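Local coordinates for tRNA-splicing ligase RtcB (Thermus thermophilus, PDB 2EPG), which probably joins RNA ends bearing a 3'-phosphate or 2',3'-cyclic phosphate to 5'-hydroxyl ends, using GTP and manganese, at residues Ala18-Arg23 / Phe37-Ile42. Numbering follows the deposited sequence.
Sequences APYTYR and FASKEI
T21 and F37 face each other as an antiparallel, non-hydrogen-bonded pair, their side chains side by side on the same face of the sheet, with T21 OG1 3.6 Å from F37 CD2 at the edge of the phenyl ring. The same hydroxyl donates a hydrogen bond to P19 O (2.8 Å), which ties it back into the type II turn running from A18 to T21. One residue on, the backbones are joined by A38 N to Y20 O, a 2.9 Å backbone hydrogen bond. The same oxygen receives a CA-H...O contact from F37, and Y20 CA returns one to A38 O, so the two backbones stay in contact for one residue beyond the paired strands.

Y22 reaches across to the start of helix 40-48. From CB, its CG leaves the strand anti to the carbonyl carbon (chi1 -55°), a setting that carries the ring along the 37-42 backbone. There CE2 comes 3.6 Å from A38 O and 4.0 Å from A38 CB, while on the other ring edge CE1, like CZ, lies 4.0 Å from K40 NZ. At the tip, OH accepts a hydrogen bond from K40 NZ (3.1 Å). The lysine chain, bent at chi2 (-53°), crosses the tyrosine at about a right angle, and its ammonium group sits near the ring plane, at the edge rather than over a face. S39 OG lies in the plane of the Y20 ring, at the edge near CE2, without a hydrogen bond to it; it makes a weak one to E465 of helix 462-470. That helix covers the flank formed by Y20, T21 and F37.

Strand 15-18, the tight turn and strand 21-24 form a beta-hairpin; strand 34-37 extends it antiparallel and leads through A38 and S39 into helix 40-48, at the periphery of the RtcB fold.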
ATOM      1  N   ALA A  18      -3.505  24.751   8.910  1.00 39.51           N
ATOM      2  CA  ALA A  18      -2.108  24.538   9.249  1.00 37.79           C
ATOM      3  C   ALA A  18      -1.309  24.449   7.974  1.00 36.83           C
ATOM      4  O   ALA A  18      -1.869  24.343   6.896  1.00 37.41           O
ATOM      5  CB  ALA A  18      -1.961  23.249  10.037  1.00 36.44           C
ATOM      6  N   PRO A  19       0.023  24.494   8.073  1.00 37.70           N
ATOM      7  CA  PRO A  19       0.793  24.399   6.835  1.00 37.88           C
ATOM      8  C   PRO A  19       0.365  23.142   6.071  1.00 39.38           C
ATOM      9  O   PRO A  19       0.129  22.092   6.673  1.00 40.22           O
ATOM     10  CB  PRO A  19       2.236  24.336   7.338  1.00 37.54           C
ATOM     11  CG  PRO A  19       2.184  25.202   8.552  1.00 38.81           C
ATOM     12  CD  PRO A  19       0.898  24.766   9.225  1.00 36.76           C
ATOM     13  N   TYR A  20       0.246  23.264   4.752  1.00 38.51           N
ATOM     14  CA  TYR A  20      -0.161  22.163   3.887  1.00 39.18           C
ATOM     15  C   TYR A  20      -1.416  21.399   4.340  1.00 39.24           C
ATOM     16  O   TYR A  20      -1.653  20.286   3.878  1.00 39.55           O
ATOM     17  CB  TYR A  20       0.996  21.166   3.721  1.00 40.59           C
ATOM     18  CG  TYR A  20       2.282  21.807   3.257  1.00 39.05           C
ATOM     19  CD1 TYR A  20       3.081  22.522   4.146  1.00 41.36           C
ATOM     20  CD2 TYR A  20       2.674  21.734   1.927  1.00 40.90           C
ATOM     21  CE1 TYR A  20       4.244  23.155   3.721  1.00 42.34           C
ATOM     22  CE2 TYR A  20       3.841  22.358   1.478  1.00 41.88           C
ATOM     23  CZ  TYR A  20       4.620  23.069   2.385  1.00 42.62           C
ATOM     24  OH  TYR A  20       5.767  23.697   1.959  1.00 43.32           O
ATOM     25  N   THR A  21      -2.227  22.005   5.204  1.00 37.08           N
ATOM     26  CA  THR A  21      -3.430  21.354   5.721  1.00 35.88           C
ATOM     27  C   THR A  21      -4.705  22.198   5.533  1.00 39.49           C
ATOM     28  O   THR A  21      -4.790  23.336   6.028  1.00 39.89           O
ATOM     29  CB  THR A  21      -3.238  21.036   7.212  1.00 34.24           C
ATOM     30  OG1 THR A  21      -1.993  20.338   7.386  1.00 32.74           O
ATOM     31  CG2 THR A  21      -4.377  20.181   7.742  1.00 31.71           C
ATOM     32  N   TYR A  22      -5.695  21.632   4.835  1.00 39.10           N
ATOM     33  CA  TYR A  22      -6.968  22.317   4.565  1.00 38.58           C
ATOM     34  C   TYR A  22      -8.198  21.572   5.076  1.00 38.41           C
ATOM     35  O   TYR A  22      -8.267  20.340   5.048  1.00 37.51           O
ATOM     36  CB  TYR A  22      -7.119  22.566   3.066  1.00 41.97           C
ATOM     37  CG  TYR A  22      -5.949  23.334   2.492  1.00 45.12           C
ATOM     38  CD1 TYR A  22      -5.808  24.707   2.721  1.00 46.33           C
ATOM     39  CD2 TYR A  22      -4.951  22.678   1.766  1.00 47.92           C
ATOM     40  CE1 TYR A  22      -4.697  25.411   2.243  1.00 49.35           C
ATOM     41  CE2 TYR A  22      -3.831  23.366   1.283  1.00 48.99           C
ATOM     42  CZ  TYR A  22      -3.712  24.732   1.525  1.00 49.96           C
ATOM     43  OH  TYR A  22      -2.610  25.408   1.054  1.00 52.26           O
ATOM     44  N   ARG A  23      -9.181  22.345   5.517  1.00 34.58           N
ATOM     45  CA  ARG A  23     -10.402  21.814   6.072  1.00 36.68           C
ATOM     46  C   ARG A  23     -11.623  22.213   5.238  1.00 37.12           C
ATOM     47  O   ARG A  23     -11.738  23.356   4.792  1.00 36.24           O
ATOM     48  CB  ARG A  23     -10.530  22.335   7.501  1.00 37.34           C
ATOM     49  CG  ARG A  23     -11.771  21.964   8.236  1.00 38.27           C
ATOM     50  CD  ARG A  23     -12.116  23.087   9.191  1.00 39.39           C
ATOM     51  NE  ARG A  23     -13.365  22.790   9.862  1.00 42.30           N
ATOM     52  CZ  ARG A  23     -14.308  23.676  10.143  1.00 38.64           C
ATOM     53  NH1 ARG A  23     -15.401  23.263  10.753  1.00 39.36           N
ATOM     54  NH2 ARG A  23     -14.162  24.959   9.822  1.00 39.20           N
ATOM     55  N   PHE A  37      -4.605  17.303   2.742  1.00 33.79           N
ATOM     56  CA  PHE A  37      -3.275  17.881   2.779  1.00 34.71           C
ATOM     57  C   PHE A  37      -2.832  18.233   1.364  1.00 36.28           C
ATOM     58  O   PHE A  37      -2.992  17.437   0.438  1.00 35.80           O
ATOM     59  CB  PHE A  37      -2.291  16.894   3.434  1.00 32.77           C
ATOM     60  CG  PHE A  37      -2.758  16.367   4.771  1.00 30.27           C
ATOM     61  CD1 PHE A  37      -3.508  15.197   4.855  1.00 30.08           C
ATOM     62  CD2 PHE A  37      -2.486  17.065   5.940  1.00 29.88           C
ATOM     63  CE1 PHE A  37      -3.982  14.734   6.083  1.00 28.41           C
ATOM     64  CE2 PHE A  37      -2.954  16.617   7.175  1.00 30.45           C
ATOM     65  CZ  PHE A  37      -3.705  15.449   7.249  1.00 28.28           C
ATOM     66  N   ALA A  38      -2.283  19.431   1.184  1.00 39.20           N
ATOM     67  CA  ALA A  38      -1.848  19.829  -0.147  1.00 42.41           C
ATOM     68  C   ALA A  38      -0.898  21.017  -0.165  1.00 44.53           C
ATOM     69  O   ALA A  38      -0.685  21.680   0.844  1.00 44.13           O
ATOM     70  CB  ALA A  38      -3.061  20.131  -1.006  1.00 44.10           C
ATOM     71  N   SER A  39      -0.327  21.270  -1.339  1.00 48.66           N
ATOM     72  CA  SER A  39       0.619  22.370  -1.545  1.00 51.00           C
ATOM     73  C   SER A  39      -0.113  23.539  -2.157  1.00 51.99           C
ATOM     74  O   SER A  39      -1.252  23.400  -2.608  1.00 50.13           O
ATOM     75  CB  SER A  39       1.729  21.960  -2.524  1.00 49.94           C
ATOM     76  OG  SER A  39       2.683  21.084  -1.944  1.00 57.84           O
ATOM     77  N   LYS A  40       0.546  24.696  -2.185  1.00 54.83           N
ATOM     78  CA  LYS A  40      -0.054  25.860  -2.814  1.00 56.73           C
ATOM     79  C   LYS A  40      -0.140  25.486  -4.282  1.00 56.21           C
ATOM     80  O   LYS A  40      -1.063  25.883  -4.990  1.00 55.96           O
ATOM     81  CB  LYS A  40       0.823  27.104  -2.632  1.00 59.26           C
ATOM     82  CG  LYS A  40       0.647  27.760  -1.269  1.00 62.88           C
ATOM     83  CD  LYS A  40      -0.839  28.025  -1.015  1.00 64.19           C
ATOM     84  CE  LYS A  40      -1.113  28.505   0.397  1.00 64.79           C
ATOM     85  NZ  LYS A  40      -2.578  28.480   0.674  1.00 64.61           N
ATOM     86  N   GLU A  41       0.825  24.683  -4.715  1.00 56.29           N
ATOM     87  CA  GLU A  41       0.894  24.222  -6.089  1.00 57.13           C
ATOM     88  C   GLU A  41      -0.099  23.103  -6.373  1.00 55.76           C
ATOM     89  O   GLU A  41      -0.708  23.061  -7.439  1.00 55.15           O
ATOM     90  CB  GLU A  41       2.314  23.757  -6.406  1.00 60.25           C
ATOM     91  CG  GLU A  41       3.357  24.859  -6.287  1.00 64.84           C
ATOM     92  CD  GLU A  41       2.957  26.139  -7.024  1.00 67.55           C
ATOM     93  OE1 GLU A  41       2.139  26.917  -6.482  1.00 68.41           O
ATOM     94  OE2 GLU A  41       3.454  26.364  -8.152  1.00 70.04           O
ATOM     95  N   ILE A  42      -0.262  22.193  -5.418  1.00 55.41           N
ATOM     96  CA  ILE A  42      -1.200  21.090  -5.591  1.00 53.93           C
ATOM     97  C   ILE A  42      -2.631  21.620  -5.664  1.00 53.56           C
ATOM     98  O   ILE A  42      -3.442  21.129  -6.447  1.00 52.81           O
ATOM     99  CB  ILE A  42      -1.078  20.066  -4.436  1.00 54.04           C
ATOM    100  CG1 ILE A  42       0.289  19.376  -4.512  1.00 54.05           C
ATOM    101  CG2 ILE A  42      -2.203  19.044  -4.515  1.00 51.82           C
ATOM    102  CD1 ILE A  42       0.581  18.440  -3.372  1.00 53.98           C
TER